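Local atomic coordinates of peptidoglycan synthetase penicillin-binding protein 3 (PDB entry 4YE5), a protein that probably binds penicillin and is thought to cross-link peptidoglycan strands at the cell membrane. Residues Ile305-Val311 and Asn330-Ala336; Met297-His303 and Ala350-Met354. All blocks are in the same frame, centred on the assembly; numbering follows the deposited sequence.

In the fold
Both interactions belong to the transpeptidase domain and lie near the end of the molecule, their centres about 14 Å apart. Interaction 2 joins the end of helix 290-299 to the turn after helix 344-350; interaction 1, whose two segments fall between those of interaction 2 in the chain, pairs the two short strands 308-311 and 331-334. The two touch through packing: CZ of Phe309 lies 3.4 Å from CE1 of His303, and CD1 of Leu335 lies 3.7 Å from CB of Ala350. Helix 290-299 begins within a Ser287/Lys290 pattern that fits the SxxK motif of penicillin-binding proteins, and Met297 lies near this putative active site without touching it.

Interaction 1: residues Ile305-Val311 and Asn330-Ala336; sequences IDDKFTV and NEHWTLA
Val311 sets its branched side chain against CE3 of the Trp333 indole, the two crossing at about a right angle, with CB of Val311 3.9 Å from CE3 of Trp333. The indole is also covered from within its own strand, since CB of Glu331 stands 3.4 Å above the centre of one face. Two residues along each segment, Phe309 and Leu335 run side by side in the same direction, and CE1 of Phe309 meets CD1 of Leu335 at 3.9 Å. With CG of Phe309 anti to its carbonyl carbon (chi1 -62°) and chi2 of 86° turning the ring, the phenyl group brings its edge to the carbonyl oxygen of Trp333, which also accepts a hydrogen bond from N of Phe309, 2.8 Å away. Val311 and Glu331 form the other hydrogen-bonded pair: N of Val311 reaches O of Glu331 at 2.8 Å, while the return bond, from N of Glu331, approaches O of Val311 from above the carbonyl plane. Beyond the strands, N of Ala336 donates to O of Ile305 at 3.2 Å, tying the first turn of helix 335-340 to the loop. Thr334 is the N-cap of that helix, its OG1 bonded to N of Gly337 and to O of Pro563 near the C-terminus. These pairings make a two-stranded antiparallel ribbon, whose Phe309 and Val311 pack toward helices 335-340 and 344-350 of the transpeptidase domain.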
loop_
_atom_site.group_PDB
_atom_site.type_symbol
_atom_site.label_atom_id
_atom_site.label_comp_id
_atom_site.label_asym_id
_atom_site.label_seq_id
_atom_site.Cartn_x
_atom_site.Cartn_y
_atom_site.Cartn_z
ATOM N N ILE A 305 -28.999 -13.327 -20.079
ATOM C CA ILE A 305 -27.686 -13.963 -20.135
ATOM C C ILE A 305 -27.672 -15.123 -21.136
ATOM O O ILE A 305 -26.640 -15.456 -21.709
ATOM C CB ILE A 305 -27.249 -14.453 -18.721
ATOM C CG1 ILE A 305 -25.788 -14.899 -18.721
ATOM C CG2 ILE A 305 -28.180 -15.560 -18.208
ATOM C CD1 ILE A 305 -24.855 -13.822 -19.149
ATOM N N ASP A 306 -28.827 -15.733 -21.363
ATOM C CA ASP A 306 -28.879 -16.843 -22.303
ATOM C C ASP A 306 -29.460 -16.478 -23.678
ATOM O O ASP A 306 -29.824 -17.367 -24.438
ATOM C CB ASP A 306 -29.605 -18.047 -21.693
ATOM C CG ASP A 306 -31.036 -17.727 -21.295
ATOM O OD1 ASP A 306 -31.430 -16.536 -21.334
ATOM O OD2 ASP A 306 -31.762 -18.674 -20.932
ATOM N N ASP A 307 -29.526 -15.181 -23.996
ATOM C CA ASP A 307 -29.996 -14.737 -25.319
ATOM C C ASP A 307 -29.079 -15.262 -26.414
ATOM O O ASP A 307 -27.869 -15.292 -26.244
ATOM C CB ASP A 307 -30.059 -13.210 -25.408
ATOM C CG ASP A 307 -31.340 -12.636 -24.806
ATOM O OD1 ASP A 307 -32.283 -13.413 -24.553
ATOM O OD2 ASP A 307 -31.405 -11.406 -24.598
ATOM N N LYS A 308 -29.659 -15.654 -27.540
ATOM C CA LYS A 308 -28.909 -16.304 -28.607
ATOM C C LYS A 308 -28.513 -15.315 -29.692
ATOM O O LYS A 308 -29.339 -14.535 -30.169
ATOM C CB LYS A 308 -29.742 -17.421 -29.234
ATOM C CG LYS A 308 -30.174 -18.518 -28.270
ATOM C CD LYS A 308 -31.061 -19.537 -28.993
ATOM C CE LYS A 308 -31.436 -20.698 -28.088
ATOM N NZ LYS A 308 -32.179 -20.252 -26.871
ATOM N N PHE A 309 -27.249 -15.365 -30.093
ATOM C CA PHE A 309 -26.755 -14.505 -31.158
ATOM C C PHE A 309 -26.077 -15.318 -32.259
ATOM O O PHE A 309 -25.538 -16.406 -32.018
ATOM C CB PHE A 309 -25.752 -13.474 -30.608
ATOM C CG PHE A 309 -26.332 -12.529 -29.576
ATOM C CD1 PHE A 309 -26.378 -12.886 -28.233
ATOM C CD2 PHE A 309 -26.802 -11.271 -29.949
ATOM C CE1 PHE A 309 -26.900 -12.010 -27.276
ATOM C CE2 PHE A 309 -27.318 -10.384 -28.999
ATOM C CZ PHE A 309 -27.365 -10.756 -27.660
ATOM N N THR A 310 -26.113 -14.771 -33.470
ATOM C CA THR A 310 -25.250 -15.226 -34.550
ATOM C C THR A 310 -24.140 -14.204 -34.702
ATOM O O THR A 310 -24.387 -13.047 -35.040
ATOM C CB THR A 310 -26.021 -15.340 -35.876
ATOM O OG1 THR A 310 -27.100 -16.267 -35.710
ATOM C CG2 THR A 310 -25.098 -15.832 -36.992
ATOM N N VAL A 311 -22.915 -14.625 -34.438
ATOM C CA VAL A 311 -21.809 -13.688 -34.336
ATOM C C VAL A 311 -20.810 -13.959 -35.448
ATOM O O VAL A 311 -20.070 -14.936 -35.388
ATOM C CB VAL A 311 -21.110 -13.801 -32.946
ATOM C CG1 VAL A 311 -20.124 -12.666 -32.740
ATOM C CG2 VAL A 311 -22.144 -13.796 -31.837
ATOM N N ASN A 330 -19.717 -17.660 -38.760
ATOM C CA ASN A 330 -20.916 -17.187 -38.076
ATOM C C ASN A 330 -21.272 -18.078 -36.881
ATOM O O ASN A 330 -21.975 -19.074 -37.028
ATOM C CB ASN A 330 -22.089 -17.116 -39.052
ATOM C CG ASN A 330 -21.927 -16.014 -40.075
ATOM O OD1 ASN A 330 -20.908 -15.322 -40.105
ATOM N ND2 ASN A 330 -22.929 -15.850 -40.930
ATOM N N GLU A 331 -20.795 -17.702 -35.697
ATOM C CA GLU A 331 -20.907 -18.557 -34.520
ATOM C C GLU A 331 -22.240 -18.417 -33.798
ATOM O O GLU A 331 -22.815 -17.325 -33.740
ATOM C CB GLU A 331 -19.760 -18.266 -33.550
ATOM C CG GLU A 331 -18.382 -18.568 -34.102
ATOM C CD GLU A 331 -18.004 -20.036 -33.998
ATOM O OE1 GLU A 331 -16.789 -20.328 -34.038
ATOM O OE2 GLU A 331 -18.906 -20.897 -33.878
ATOM N N HIS A 332 -22.709 -19.535 -33.243
ATOM C CA HIS A 332 -23.967 -19.601 -32.505
ATOM C C HIS A 332 -23.681 -19.517 -31.011
ATOM O O HIS A 332 -23.654 -20.534 -30.316
ATOM C CB HIS A 332 -24.695 -20.912 -32.799
ATOM C CG HIS A 332 -25.311 -20.979 -34.163
ATOM N ND1 HIS A 332 -26.120 -22.021 -34.565
ATOM C CD2 HIS A 332 -25.239 -20.133 -35.221
ATOM C CE1 HIS A 332 -26.518 -21.817 -35.806
ATOM N NE2 HIS A 332 -25.997 -20.678 -36.229
ATOM N N TRP A 333 -23.466 -18.301 -30.523
ATOM C CA TRP A 333 -23.122 -18.074 -29.125
ATOM C C TRP A 333 -24.256 -17.397 -28.374
ATOM O O TRP A 333 -24.967 -16.561 -28.937
ATOM C CB TRP A 333 -21.872 -17.203 -29.032
ATOM C CG TRP A 333 -20.608 -17.889 -29.505
ATOM C CD1 TRP A 333 -20.350 -19.227 -29.500
ATOM C CD2 TRP A 333 -19.437 -17.258 -30.052
ATOM N NE1 TRP A 333 -19.092 -19.472 -30.007
ATOM C CE2 TRP A 333 -18.513 -18.281 -30.355
ATOM C CE3 TRP A 333 -19.083 -15.928 -30.309
ATOM C CZ2 TRP A 333 -17.255 -18.020 -30.913
ATOM C CZ3 TRP A 333 -17.825 -15.667 -30.862
ATOM C CH2 TRP A 333 -16.929 -16.713 -31.151
ATOM N N THR A 334 -24.426 -17.756 -27.106
ATOM C CA THR A 334 -25.295 -16.986 -26.224
ATOM C C THR A 334 -24.541 -15.767 -25.715
ATOM O O THR A 334 -23.356 -15.600 -25.999
ATOM C CB THR A 334 -25.720 -17.797 -25.015
ATOM O OG1 THR A 334 -24.551 -18.150 -24.263
ATOM C CG2 THR A 334 -26.503 -19.061 -25.460
ATOM N N LEU A 335 -25.220 -14.908 -24.957
ATOM C CA LEU A 335 -24.542 -13.742 -24.405
ATOM C C LEU A 335 -23.393 -14.187 -23.493
ATOM O O LEU A 335 -22.311 -13.609 -23.532
ATOM C CB LEU A 335 -25.508 -12.845 -23.634
ATOM C CG LEU A 335 -24.930 -11.487 -23.217
ATOM C CD1 LEU A 335 -24.578 -10.670 -24.450
ATOM C CD2 LEU A 335 -25.913 -10.736 -22.332
ATOM N N ALA A 336 -23.630 -15.230 -22.696
ATOM C CA ALA A 336 -22.572 -15.804 -21.870
ATOM C C ALA A 336 -21.383 -16.266 -22.730
ATOM O O ALA A 336 -20.221 -16.054 -22.368
ATOM C CB ALA A 336 -23.116 -16.961 -21.028
#

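Interaction 2: residues Met297-His303 and Ala350-Met354; sequences MLQLGLH and AGDKM
A mainly apolar contact joins the C-terminal end of helix 290-299 to the turn that follows helix 344-350, within the transpeptidase domain. Two selenomethionines carry much of it. Met297 leaves its helix and runs extended beyond CG (chi2 175°, chi3 -169°), which brings its methyl CE to CA of Gly351 at 3.5 Å while SE of Met297 rests 3.9 Å from CB of Ala350. Met354 comes in from the other segment, also extended, and crosses Met297 at about a right angle; its SE lies 3.9 Å from CG of Met297. At the far end of the chain, CE of Met354 meets CD1 of Leu300 at 4.0 Å, and its inner part is covered by Leu302, whose CD1 touches CB of Met354 at 3.6 Å. Both leucines cross the Met354 chain nearly perpendicularly.

Backbone turns on both sides place these groups. Helix 290-299 finishes in a Schellman motif, Gly301 taking the positive phi (73°), and the chain then folds back so that Leu302 and His303 face the other segment. On the partner side, a type I beta turn from Gly351 to Met354, closed by the bond from N of Met354 to O of Gly351, swings Met354 toward the helix end. Arg359 of the following helix bonds O of Met354.

His303 meets the last residue of helix 344-350. Its imidazole turns an edge to Ala350, with the carbonyl O of Ala350 lying in the ring plane 3.1 Å from CD2 of His303. At the same time ND1 of His303 is hydrogen-bonded to OD2 of Asp307, which should limit rotation of the ring and keep the CD2 edge directed at the end of helix 344-350.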
loop_
_atom_site.group_PDB
_atom_site.type_symbol
_atom_site.label_atom_id
_atom_site.label_comp_id
_atom_site.label_asym_id
_atom_site.label_seq_id
_atom_site.Cartn_x
_atom_site.Cartn_y
_atom_site.Cartn_z
HETATM N N MSE A 297 -25.747 -4.462 -19.393
HETATM C CA MSE A 297 -26.771 -4.941 -20.319
HETATM C C MSE A 297 -27.831 -5.773 -19.620
HETATM O O MSE A 297 -29.027 -5.642 -19.899
HETATM C CB MSE A 297 -26.152 -5.783 -21.435
HETATM C CG MSE A 297 -25.229 -5.005 -22.330
HETATM SE SE MSE A 297 -24.398 -6.208 -23.577
HETATM C CE MSE A 297 -23.061 -4.967 -24.273
ATOM N N LEU A 298 -27.386 -6.648 -18.726
ATOM C CA LEU A 298 -28.313 -7.485 -17.971
ATOM C C LEU A 298 -29.135 -6.623 -17.027
ATOM O O LEU A 298 -30.341 -6.742 -16.989
ATOM C CB LEU A 298 -27.569 -8.545 -17.174
ATOM C CG LEU A 298 -26.768 -9.537 -18.026
ATOM C CD1 LEU A 298 -26.006 -10.462 -17.097
ATOM C CD2 LEU A 298 -27.698 -10.341 -18.935
ATOM N N GLN A 299 -28.462 -5.759 -16.269
ATOM C CA GLN A 299 -29.127 -4.903 -15.302
ATOM C C GLN A 299 -30.243 -4.066 -15.930
ATOM O O GLN A 299 -31.313 -3.908 -15.334
ATOM C CB GLN A 299 -28.124 -3.993 -14.596
ATOM C CG GLN A 299 -28.742 -3.095 -13.533
ATOM C CD GLN A 299 -29.269 -3.886 -12.344
ATOM O OE1 GLN A 299 -28.723 -4.939 -11.995
ATOM N NE2 GLN A 299 -30.354 -3.399 -11.736
ATOM N N LEU A 300 -29.979 -3.540 -17.124
ATOM C CA LEU A 300 -30.903 -2.651 -17.817
ATOM C C LEU A 300 -31.978 -3.442 -18.532
ATOM O O LEU A 300 -32.915 -2.863 -19.081
ATOM C CB LEU A 300 -30.146 -1.790 -18.836
ATOM C CG LEU A 300 -29.181 -0.753 -18.248
ATOM C CD1 LEU A 300 -28.268 -0.176 -19.338
ATOM C CD2 LEU A 300 -29.976 0.351 -17.546
ATOM N N GLY A 301 -31.827 -4.768 -18.546
ATOM C CA GLY A 301 -32.791 -5.632 -19.205
ATOM C C GLY A 301 -32.674 -5.547 -20.718
ATOM O O GLY A 301 -33.625 -5.813 -21.452
ATOM N N LEU A 302 -31.498 -5.160 -21.191
ATOM C CA LEU A 302 -31.270 -5.066 -22.629
ATOM C C LEU A 302 -31.184 -6.448 -23.225
ATOM O O LEU A 302 -31.667 -6.689 -24.322
ATOM C CB LEU A 302 -29.999 -4.271 -22.930
ATOM C CG LEU A 302 -30.119 -2.793 -22.575
ATOM C CD1 LEU A 302 -28.843 -2.070 -22.923
ATOM C CD2 LEU A 302 -31.330 -2.174 -23.298
ATOM N N HIS A 303 -30.571 -7.363 -22.487
ATOM C CA HIS A 303 -30.552 -8.762 -22.891
ATOM C C HIS A 303 -30.668 -9.642 -21.659
ATOM O O HIS A 303 -30.510 -9.163 -20.531
ATOM C CB HIS A 303 -29.270 -9.092 -23.676
ATOM C CG HIS A 303 -29.323 -8.664 -25.112
ATOM N ND1 HIS A 303 -30.153 -9.266 -26.038
ATOM C CD2 HIS A 303 -28.674 -7.679 -25.778
ATOM C CE1 HIS A 303 -30.008 -8.675 -27.210
ATOM N NE2 HIS A 303 -29.111 -7.710 -27.082
ATOM N N ALA A 350 -24.533 -7.128 -29.307
ATOM C CA ALA A 350 -25.366 -7.180 -28.106
ATOM C C ALA A 350 -25.665 -5.792 -27.541
ATOM O O ALA A 350 -26.745 -5.551 -27.023
ATOM C CB ALA A 350 -24.702 -8.048 -27.025
ATOM N N GLY A 351 -24.701 -4.884 -27.638
ATOM C CA GLY A 351 -24.822 -3.591 -26.989
ATOM C C GLY A 351 -25.556 -2.557 -27.817
ATOM O O GLY A 351 -25.596 -1.383 -27.447
ATOM N N ASP A 352 -26.141 -3.004 -28.926
ATOM C CA ASP A 352 -26.766 -2.122 -29.920
ATOM C C ASP A 352 -27.644 -1.033 -29.308
ATOM O O ASP A 352 -27.545 0.139 -29.691
ATOM C CB ASP A 352 -27.585 -2.949 -30.925
ATOM C CG ASP A 352 -28.268 -2.089 -31.985
ATOM O OD1 ASP A 352 -27.647 -1.119 -32.479
ATOM O OD2 ASP A 352 -29.430 -2.393 -32.335
ATOM N N LYS A 353 -28.493 -1.421 -28.355
ATOM C CA LYS A 353 -29.488 -0.504 -27.797
ATOM C C LYS A 353 -28.985 0.236 -26.552
ATOM O O LYS A 353 -29.662 1.122 -26.029
ATOM C CB LYS A 353 -30.791 -1.247 -27.470
ATOM C CG LYS A 353 -31.485 -1.890 -28.668
ATOM C CD LYS A 353 -31.953 -0.842 -29.648
ATOM C CE LYS A 353 -32.777 -1.457 -30.767
ATOM N NZ LYS A 353 -33.223 -0.413 -31.721
HETATM N N MSE A 354 -27.808 -0.134 -26.069
HETATM C CA MSE A 354 -27.225 0.539 -24.915
HETATM C C MSE A 354 -26.713 1.926 -25.308
HETATM O O MSE A 354 -25.798 2.038 -26.122
HETATM C CB MSE A 354 -26.063 -0.290 -24.368
HETATM C CG MSE A 354 -25.696 0.031 -22.932
HETATM SE SE MSE A 354 -24.354 -1.228 -22.271
HETATM C CE MSE A 354 -24.486 -0.770 -20.385
#